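Local coordinates for methyltransferase domain-containing protein (Serratia marcescens, PDB 7CLU), which acts as an S-adenosyl-L-methionine-dependent O-methyltransferase in the biosynthetic pathway of prodigiosin, at residues A[270-276]-A[331-337]; A[258-262]-A[313-319]; A[17-21]-A[61-66]. One frame throughout, in Å; residues are numbered along the deposited sequence.

Contact 1 (A[270-276]-A[331-337]); sequences RFIASET and RTLIVGE
Strands 270-275 and 332-337 form one of the two antiparallel steps of the seven-stranded Rossmann-like methyltransferase sheet (strand order 3-2-1-4-5-7-6). The axes of the two segments come within 4.6 Å, their N-to-C directions 158° apart. Three hydrogen-bonded pairs, F271 with G336, A273 with I334 and E275 with T332, supply six backbone bonds, the shortest from T332 N to E275 O at 2.7 Å. On the face of I272, its CG1 lies 3.9 Å from V335 CG2, the two side chains running alongside each other.

Polar groups bracket this apolar middle. R270 bends at chi3 (-76°) and brings NE to 2.9 Å from E337 OE2, on the anti lone pair, a salt bridge with the oxygen tilted 25° from the guanidinium plane; R323 shares OE2. R331, extended from CG to NE, donates from NH1 to S274 OG at 3.0 Å, in its guanidinium plane, while H241 NE2 also bonds this hydroxyl. R331 is seen to bind S-adenosyl-L-homocysteine. On the other face, with F271 and A273, E275 CG packs 3.9 Å from I334 CD1, and OE2 accepts from L246 N and OE1 from H247 N, consistent with this strand end fixing the backbone that carries H247, the predicted proton acceptor.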
loop_
_atom_site.group_PDB
_atom_site.type_symbol
_atom_site.label_atom_id
_atom_site.label_comp_id
_atom_site.label_asym_id
_atom_site.label_seq_id
_atom_site.Cartn_x
_atom_site.Cartn_y
_atom_site.Cartn_z
ATOM N N ARG A 270 9.274 35.367 19.656
ATOM C CA ARG A 270 9.729 34.016 19.356
ATOM C C ARG A 270 8.772 33.345 18.374
ATOM O O ARG A 270 7.554 33.533 18.453
ATOM C CB ARG A 270 9.825 33.176 20.630
ATOM C CG ARG A 270 10.382 31.774 20.423
ATOM C CD ARG A 270 10.675 31.099 21.763
ATOM N NE ARG A 270 11.895 31.636 22.354
ATOM C CZ ARG A 270 12.333 31.369 23.581
ATOM N NH1 ARG A 270 11.644 30.558 24.390
ATOM N NH2 ARG A 270 13.466 31.922 24.002
ATOM N N PHE A 271 9.326 32.566 17.451
ATOM C CA PHE A 271 8.521 31.812 16.499
ATOM C C PHE A 271 8.947 30.352 16.531
ATOM O O PHE A 271 10.140 30.040 16.590
ATOM C CB PHE A 271 8.635 32.369 15.077
ATOM C CG PHE A 271 8.030 31.466 14.031
ATOM C CD1 PHE A 271 6.655 31.315 13.935
ATOM C CD2 PHE A 271 8.835 30.747 13.166
ATOM C CE1 PHE A 271 6.095 30.473 12.991
ATOM C CE2 PHE A 271 8.280 29.905 12.229
ATOM C CZ PHE A 271 6.908 29.769 12.150
ATOM N N ILE A 272 7.968 29.457 16.520
ATOM C CA ILE A 272 8.221 28.029 16.517
ATOM C C ILE A 272 7.434 27.401 15.375
ATOM O O ILE A 272 6.224 27.608 15.268
ATOM C CB ILE A 272 7.809 27.364 17.840
ATOM C CG1 ILE A 272 8.494 28.020 19.052
ATOM C CG2 ILE A 272 8.074 25.876 17.747
ATOM C CD1 ILE A 272 8.141 27.345 20.416
ATOM N N ALA A 273 8.104 26.619 14.543
ATOM C CA ALA A 273 7.432 25.733 13.602
ATOM C C ALA A 273 7.602 24.306 14.100
ATOM O O ALA A 273 8.726 23.897 14.387
ATOM C CB ALA A 273 8.024 25.858 12.202
ATOM N N SER A 274 6.509 23.553 14.194
ATOM C CA SER A 274 6.603 22.131 14.501
ATOM C C SER A 274 6.589 21.360 13.182
ATOM O O SER A 274 5.713 21.580 12.347
ATOM C CB SER A 274 5.473 21.657 15.426
ATOM O OG SER A 274 4.183 22.086 15.033
ATOM N N GLU A 275 7.600 20.514 12.977
ATOM C CA GLU A 275 7.709 19.721 11.758
ATOM C C GLU A 275 8.187 18.328 12.135
ATOM O O GLU A 275 8.505 18.053 13.302
ATOM C CB GLU A 275 8.669 20.346 10.721
ATOM C CG GLU A 275 8.306 21.750 10.255
ATOM C CD GLU A 275 7.246 21.739 9.176
ATOM O OE1 GLU A 275 7.326 20.870 8.274
ATOM O OE2 GLU A 275 6.334 22.595 9.237
ATOM N N THR A 276 8.219 17.445 11.131
ATOM C CA THR A 276 8.753 16.084 11.259
ATOM C C THR A 276 9.941 15.981 10.308
ATOM O O THR A 276 9.802 15.485 9.185
ATOM C CB THR A 276 7.713 15.010 10.922
ATOM O OG1 THR A 276 7.236 15.198 9.571
ATOM C CG2 THR A 276 6.547 15.058 11.903
ATOM N N ARG A 331 6.669 15.316 16.525
ATOM C CA ARG A 331 7.175 16.535 15.902
ATOM C C ARG A 331 8.459 17.005 16.582
ATOM O O ARG A 331 8.784 16.615 17.704
ATOM C CB ARG A 331 6.128 17.658 15.930
ATOM C CG ARG A 331 4.880 17.341 15.133
ATOM C CD ARG A 331 4.013 18.549 14.882
ATOM N NE ARG A 331 2.661 18.144 14.524
ATOM C CZ ARG A 331 1.670 18.980 14.252
ATOM N NH1 ARG A 331 1.873 20.294 14.297
ATOM N NH2 ARG A 331 0.470 18.496 13.962
ATOM N N THR A 332 9.191 17.846 15.859
ATOM C CA THR A 332 10.390 18.521 16.318
ATOM C C THR A 332 10.153 20.024 16.199
ATOM O O THR A 332 9.558 20.489 15.227
ATOM C CB THR A 332 11.591 18.084 15.466
ATOM O OG1 THR A 332 11.758 16.668 15.595
ATOM C CG2 THR A 332 12.849 18.774 15.900
ATOM N N LEU A 333 10.601 20.785 17.189
ATOM C CA LEU A 333 10.379 22.227 17.193
ATOM C C LEU A 333 11.572 22.927 16.553
ATOM O O LEU A 333 12.727 22.668 16.916
ATOM C CB LEU A 333 10.156 22.750 18.622
ATOM C CG LEU A 333 8.992 22.204 19.449
ATOM C CD1 LEU A 333 8.836 23.007 20.731
ATOM C CD2 LEU A 333 7.658 22.142 18.675
ATOM N N ILE A 334 11.298 23.792 15.584
ATOM C CA ILE A 334 12.305 24.687 15.039
ATOM C C ILE A 334 11.965 26.080 15.551
ATOM O O ILE A 334 10.834 26.546 15.387
ATOM C CB ILE A 334 12.367 24.616 13.504
ATOM C CG1 ILE A 334 12.632 23.165 13.078
ATOM C CG2 ILE A 334 13.488 25.454 13.001
ATOM C CD1 ILE A 334 11.575 22.583 12.161
ATOM N N VAL A 335 12.925 26.712 16.235
ATOM C CA VAL A 335 12.679 27.884 17.068
ATOM C C VAL A 335 13.640 28.992 16.662
ATOM O O VAL A 335 14.823 28.736 16.413
ATOM C CB VAL A 335 12.868 27.550 18.566
ATOM C CG1 VAL A 335 12.574 28.763 19.447
ATOM C CG2 VAL A 335 12.024 26.339 18.956
ATOM N N GLY A 336 13.139 30.225 16.625
ATOM C CA GLY A 336 13.982 31.375 16.343
ATOM C C GLY A 336 13.372 32.636 16.917
ATOM O O GLY A 336 12.181 32.677 17.250
ATOM N N GLU A 337 14.204 33.670 17.037
ATOM C CA GLU A 337 13.771 34.942 17.598
ATOM C C GLU A 337 13.988 36.081 16.610
ATOM O O GLU A 337 14.823 36.009 15.698
ATOM C CB GLU A 337 14.499 35.261 18.915
ATOM C CG GLU A 337 13.984 34.489 20.114
ATOM C CD GLU A 337 14.834 33.284 20.413
ATOM O OE1 GLU A 337 16.046 33.333 20.097
ATOM O OE2 GLU A 337 14.299 32.297 20.964
#

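Contact 2 (A[258-262]-A[313-319]); sequences LRNIY and RFRLAGF
The ring of Y262 has G318 CA over one face, a CH-pi contact 4.2 Å from the centroid and 12° off the normal, with A317 O over the same face, 3.6 Å from Y262 CG, and the ring of F319 at its edge. A317 and G318 belong to the Schellman motif that ends helix 307-316 in the Rossmann-like methyltransferase domain. F319 in turn presents a face to the Y262 edge: Y262 CD1 stands 3.6 Å above its plane, and the near-perpendicular planes (88°, centroids 5.1 Å apart) define a T-shaped pair. Y262 reaches this place because its CG is anti to the backbone N (chi1 180°), which carries the ring off helix 251-264 and onto the segment leaving helix 307-316.

The two bonds of the motif back into the helix, F319 N to F314 O and G318 N to R315 O, close the last turn, and the positive phi of G318 accounts for a glycine there. The G318 backbone lies against the ring, with Y262 CE1 3.1 Å from G318 O.

One turn earlier on helix 251-264, L258 packs CB to CB with A317 at 3.6 Å. Its branches separate: CD1 rests near the backbone O of R313, and CD2 meets F314 CE1 at 3.7 Å, the two side chains crossing at about a right angle. F271 of strand 270-275 meets the ring of F319. K338 adds a cation-pi contact to Y262. At the outer end of that ring, a water lies 2.6 Å from G318 O, hydrogen-bonded to it and to Y262 OH.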
loop_
_atom_site.group_PDB
_atom_site.type_symbol
_atom_site.label_atom_id
_atom_site.label_comp_id
_atom_site.label_asym_id
_atom_site.label_seq_id
_atom_site.Cartn_x
_atom_site.Cartn_y
_atom_site.Cartn_z
ATOM N N LEU A 258 8.031 32.264 5.977
ATOM C CA LEU A 258 8.832 32.552 7.159
ATOM C C LEU A 258 9.215 34.026 7.212
ATOM O O LEU A 258 9.216 34.639 8.289
ATOM C CB LEU A 258 10.084 31.685 7.170
ATOM C CG LEU A 258 9.976 30.174 7.444
ATOM C CD1 LEU A 258 11.311 29.532 7.131
ATOM C CD2 LEU A 258 9.578 29.913 8.899
ATOM N N ARG A 259 9.559 34.603 6.060
ATOM C CA ARG A 259 9.814 36.036 6.001
ATOM C C ARG A 259 8.546 36.821 6.312
ATOM O O ARG A 259 8.596 37.855 6.985
ATOM C CB ARG A 259 10.370 36.407 4.621
ATOM C CG ARG A 259 11.826 36.001 4.408
ATOM C CD ARG A 259 12.491 36.817 3.291
ATOM N NE ARG A 259 11.983 36.442 1.979
ATOM C CZ ARG A 259 12.653 35.691 1.109
ATOM N NH1 ARG A 259 13.867 35.253 1.422
ATOM N NH2 ARG A 259 12.116 35.388 -0.075
ATOM N N ASN A 260 7.392 36.331 5.849
ATOM C CA ASN A 260 6.135 37.023 6.132
ATOM C C ASN A 260 5.845 37.048 7.625
ATOM O O ASN A 260 5.426 38.080 8.166
ATOM C CB ASN A 260 4.978 36.362 5.374
ATOM C CG ASN A 260 4.919 36.772 3.911
ATOM O OD1 ASN A 260 5.609 37.701 3.491
ATOM N ND2 ASN A 260 4.092 36.080 3.130
ATOM N N ILE A 261 6.044 35.914 8.305
ATOM C CA ILE A 261 5.847 35.871 9.753
ATOM C C ILE A 261 6.888 36.721 10.468
ATOM O O ILE A 261 6.565 37.452 11.408
ATOM C CB ILE A 261 5.877 34.420 10.254
ATOM C CG1 ILE A 261 4.671 33.651 9.695
ATOM C CG2 ILE A 261 5.906 34.411 11.778
ATOM C CD1 ILE A 261 4.675 32.168 10.018
ATOM N N TYR A 262 8.153 36.625 10.050
ATOM C CA TYR A 262 9.206 37.416 10.679
ATOM C C TYR A 262 8.881 38.902 10.631
ATOM O O TYR A 262 9.026 39.608 11.637
ATOM C CB TYR A 262 10.544 37.152 9.993
ATOM C CG TYR A 262 11.678 37.942 10.591
ATOM C CD1 TYR A 262 12.369 37.461 11.695
ATOM C CD2 TYR A 262 12.053 39.183 10.067
ATOM C CE1 TYR A 262 13.406 38.175 12.263
ATOM C CE2 TYR A 262 13.091 39.912 10.633
ATOM C CZ TYR A 262 13.765 39.398 11.732
ATOM O OH TYR A 262 14.800 40.100 12.309
ATOM N N ARG A 313 16.734 27.828 6.595
ATOM C CA ARG A 313 15.632 28.656 6.117
ATOM C C ARG A 313 15.199 29.668 7.167
ATOM O O ARG A 313 14.841 30.802 6.825
ATOM C CB ARG A 313 14.453 27.776 5.683
ATOM C CG ARG A 313 14.727 27.072 4.383
ATOM C CD ARG A 313 13.616 26.133 3.906
ATOM N NE ARG A 313 14.226 25.135 3.030
ATOM C CZ ARG A 313 13.896 23.856 3.020
ATOM N NH1 ARG A 313 12.935 23.417 3.828
ATOM N NH2 ARG A 313 14.523 23.022 2.205
ATOM N N PHE A 314 15.213 29.282 8.449
ATOM C CA PHE A 314 14.944 30.251 9.508
ATOM C C PHE A 314 15.919 31.426 9.428
ATOM O O PHE A 314 15.507 32.594 9.433
ATOM C CB PHE A 314 15.022 29.578 10.883
ATOM C CG PHE A 314 13.695 29.086 11.406
ATOM C CD1 PHE A 314 12.876 28.273 10.621
ATOM C CD2 PHE A 314 13.265 29.431 12.681
ATOM C CE1 PHE A 314 11.651 27.807 11.111
ATOM C CE2 PHE A 314 12.048 28.976 13.184
ATOM C CZ PHE A 314 11.234 28.158 12.405
ATOM N N ARG A 315 17.219 31.131 9.333
ATOM C CA ARG A 315 18.221 32.193 9.300
ATOM C C ARG A 315 18.050 33.066 8.064
ATOM O O ARG A 315 18.028 34.300 8.165
ATOM C CB ARG A 315 19.627 31.594 9.359
ATOM C CG ARG A 315 19.809 30.652 10.533
ATOM C CD ARG A 315 21.219 30.103 10.649
ATOM N NE ARG A 315 21.515 29.817 12.046
ATOM C CZ ARG A 315 21.893 28.635 12.522
ATOM N NH1 ARG A 315 22.053 27.592 11.710
ATOM N NH2 ARG A 315 22.116 28.502 13.827
ATOM N N LEU A 316 17.900 32.437 6.889
ATOM C CA LEU A 316 17.694 33.187 5.651
ATOM C C LEU A 316 16.481 34.103 5.739
ATOM O O LEU A 316 16.445 35.153 5.084
ATOM C CB LEU A 316 17.529 32.224 4.469
ATOM C CG LEU A 316 18.762 31.859 3.649
ATOM C CD1 LEU A 316 18.346 31.099 2.391
ATOM C CD2 LEU A 316 19.561 33.108 3.287
ATOM N N ALA A 317 15.479 33.722 6.532
ATOM C CA ALA A 317 14.288 34.537 6.715
ATOM C C ALA A 317 14.473 35.626 7.759
ATOM O O ALA A 317 13.547 36.418 7.962
ATOM C CB ALA A 317 13.092 33.652 7.093
ATOM N N GLY A 318 15.625 35.678 8.433
ATOM C CA GLY A 318 15.940 36.767 9.337
ATOM C C GLY A 318 15.958 36.410 10.805
ATOM O O GLY A 318 16.306 37.267 11.628
ATOM N N PHE A 319 15.604 35.179 11.166
ATOM C CA PHE A 319 15.526 34.799 12.568
ATOM C C PHE A 319 16.911 34.668 13.179
ATOM O O PHE A 319 17.854 34.204 12.533
ATOM C CB PHE A 319 14.778 33.476 12.718
ATOM C CG PHE A 319 13.318 33.593 12.468
ATOM C CD1 PHE A 319 12.507 34.215 13.393
ATOM C CD2 PHE A 319 12.761 33.112 11.291
ATOM C CE1 PHE A 319 11.158 34.335 13.166
ATOM C CE2 PHE A 319 11.412 33.230 11.054
ATOM C CZ PHE A 319 10.607 33.845 11.999
HETATM O O HOH W 1 16.659 38.278 13.984
#

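Contact 3 (A[17-21]-A[61-66]); sequences QAKAL and LRAMGY
The hydroxyl of Y66 is hydrogen-bonded to OE1 of Q11 of the second subunit, while L21 CD1 rests 3.6 Å from the same Y66 OH atom. One side chain therefore joins intrachain packing to the dimer interface, in keeping with the O-methyltransferase dimerisation domain, a member of the helix-turn-helix clan, to which both segments belong.

The contact sets helix 15-26 against the C-terminal end of helix 51-63. That end is a Schellman motif: Y66 N bonds L61 O at 3.0 Å and G65 N bonds R62 O, and the positive phi of G65, a conformation glycine takes readily, turns the chain so that Y66 faces helix 15-26. L21 then comes over the middle of the Y66 ring, a CH-pi contact in which CD2 lies 3.5 Å from the centroid and only 3° off the normal. The near-equal distances from CD2 to the six ring carbons bear out this centring.

Beside it, M64 fits between neighbouring residues of helix 15-26. Its chain bends at chi3 (61°), turning the methyl group back: CE touches Q17 CB at 3.7 Å and L21 CG at 3.8 Å, while SD lies 4.0 Å from A20 CB. Beyond these carbons, Q17 NE2 is hydrogen-bonded to E286 of the second subunit. Toward the other end of the contact, L61 CD2 approaches L21 CD2 at 4.3 Å.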
loop_
_atom_site.group_PDB
_atom_site.type_symbol
_atom_site.label_atom_id
_atom_site.label_comp_id
_atom_site.label_asym_id
_atom_site.label_seq_id
_atom_site.Cartn_x
_atom_site.Cartn_y
_atom_site.Cartn_z
ATOM N N GLN A 17 -3.114 -5.269 1.188
ATOM C CA GLN A 17 -3.605 -5.040 2.538
ATOM C C GLN A 17 -4.197 -3.648 2.662
ATOM O O GLN A 17 -5.197 -3.454 3.360
ATOM C CB GLN A 17 -2.483 -5.236 3.562
ATOM C CG GLN A 17 -2.046 -6.698 3.765
ATOM C CD GLN A 17 -0.886 -7.103 2.839
ATOM O OE1 GLN A 17 -0.808 -6.676 1.678
ATOM N NE2 GLN A 17 0.020 -7.930 3.363
ATOM N N ALA A 18 -3.590 -2.667 1.985
ATOM C CA ALA A 18 -4.074 -1.293 2.089
ATOM C C ALA A 18 -5.516 -1.189 1.615
ATOM O O ALA A 18 -6.371 -0.645 2.316
ATOM C CB ALA A 18 -3.170 -0.350 1.278
ATOM N N LYS A 19 -5.804 -1.725 0.424
ATOM C CA LYS A 19 -7.142 -1.612 -0.152
ATOM C C LYS A 19 -8.144 -2.550 0.509
ATOM O O LYS A 19 -9.344 -2.242 0.525
ATOM C CB LYS A 19 -7.099 -1.870 -1.660
ATOM C CG LYS A 19 -6.719 -0.644 -2.490
ATOM C CD LYS A 19 -7.841 0.393 -2.452
ATOM C CE LYS A 19 -7.581 1.532 -3.410
ATOM N NZ LYS A 19 -8.813 2.345 -3.647
ATOM N N ALA A 20 -7.701 -3.686 1.069
ATOM C CA ALA A 20 -8.631 -4.466 1.886
ATOM C C ALA A 20 -9.130 -3.634 3.066
ATOM O O ALA A 20 -10.326 -3.624 3.370
ATOM C CB ALA A 20 -7.984 -5.767 2.381
ATOM N N LEU A 21 -8.230 -2.896 3.712
ATOM C CA LEU A 21 -8.638 -2.055 4.834
ATOM C C LEU A 21 -9.516 -0.888 4.385
ATOM O O LEU A 21 -10.574 -0.644 4.980
ATOM C CB LEU A 21 -7.401 -1.568 5.588
ATOM C CG LEU A 21 -6.710 -2.575 6.523
ATOM C CD1 LEU A 21 -5.352 -2.036 6.978
ATOM C CD2 LEU A 21 -7.572 -2.898 7.768
ATOM N N LEU A 61 -9.606 -9.941 5.996
ATOM C CA LEU A 61 -9.484 -9.145 7.215
ATOM C C LEU A 61 -9.181 -10.027 8.416
ATOM O O LEU A 61 -8.452 -9.619 9.323
ATOM C CB LEU A 61 -10.775 -8.349 7.469
ATOM C CG LEU A 61 -11.143 -7.317 6.404
ATOM C CD1 LEU A 61 -12.598 -6.873 6.596
ATOM C CD2 LEU A 61 -10.161 -6.144 6.486
ATOM N N ARG A 62 -9.724 -11.237 8.438
ATOM C CA ARG A 62 -9.387 -12.156 9.524
ATOM C C ARG A 62 -7.925 -12.557 9.429
ATOM O O ARG A 62 -7.185 -12.523 10.423
ATOM C CB ARG A 62 -10.289 -13.386 9.449
ATOM C CG ARG A 62 -9.716 -14.622 10.141
ATOM C CD ARG A 62 -9.573 -14.408 11.651
ATOM N NE ARG A 62 -9.051 -15.596 12.314
ATOM C CZ ARG A 62 -7.760 -15.876 12.456
ATOM N NH1 ARG A 62 -6.848 -15.052 11.980
ATOM N NH2 ARG A 62 -7.382 -16.993 13.072
ATOM N N ALA A 63 -7.485 -12.927 8.217
ATOM C CA ALA A 63 -6.108 -13.373 8.044
ATOM C C ALA A 63 -5.123 -12.257 8.363
ATOM O O ALA A 63 -3.988 -12.535 8.763
ATOM C CB ALA A 63 -5.896 -13.888 6.611
ATOM N N MET A 64 -5.543 -10.996 8.213
ATOM C CA MET A 64 -4.692 -9.849 8.532
ATOM C C MET A 64 -4.691 -9.499 10.013
ATOM O O MET A 64 -3.892 -8.652 10.431
ATOM C CB MET A 64 -5.128 -8.611 7.724
ATOM C CG MET A 64 -4.827 -8.672 6.209
ATOM S SD MET A 64 -5.728 -7.405 5.290
ATOM C CE MET A 64 -5.041 -5.954 6.067
ATOM N N GLY A 65 -5.570 -10.103 10.808
ATOM C CA GLY A 65 -5.620 -9.867 12.235
ATOM C C GLY A 65 -6.596 -8.803 12.689
ATOM O O GLY A 65 -6.668 -8.534 13.901
ATOM N N TYR A 66 -7.342 -8.186 11.762
ATOM C CA TYR A 66 -8.283 -7.127 12.108
ATOM C C TYR A 66 -9.589 -7.676 12.663
ATOM O O TYR A 66 -10.259 -6.988 13.438
ATOM C CB TYR A 66 -8.532 -6.225 10.893
ATOM C CG TYR A 66 -7.309 -5.368 10.627
ATOM C CD1 TYR A 66 -7.106 -4.183 11.329
ATOM C CD2 TYR A 66 -6.319 -5.790 9.747
ATOM C CE1 TYR A 66 -5.966 -3.421 11.132
ATOM C CE2 TYR A 66 -5.177 -5.049 9.545
ATOM C CZ TYR A 66 -5.002 -3.860 10.239
ATOM O OH TYR A 66 -3.864 -3.108 10.036
#

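Along the chain contact 3 closes before the others open, whereas contacts 1 and 2 interlock: 258-262, 270-276, 313-319 and 331-337 alternate, and helix 251-264 leads into strand 270-275. Contacts 1 and 2 have centres 12 Å apart and touch, F271 CE2 lying 3.4 Å from F314 CZ and 3.6 Å from L258 CD2, so the helix pair covers part of the face bearing F271 and A273. Contact 3 lies across the centre of the chain, about 37 Å from contact 1 and 45 Å from contact 2, centre to centre. It belongs to the dimerisation domain, where Y66 and Q17 bond the second subunit; contacts 1 and 2 belong to the Rossmann-like region, which holds the cofactor-site residue R331.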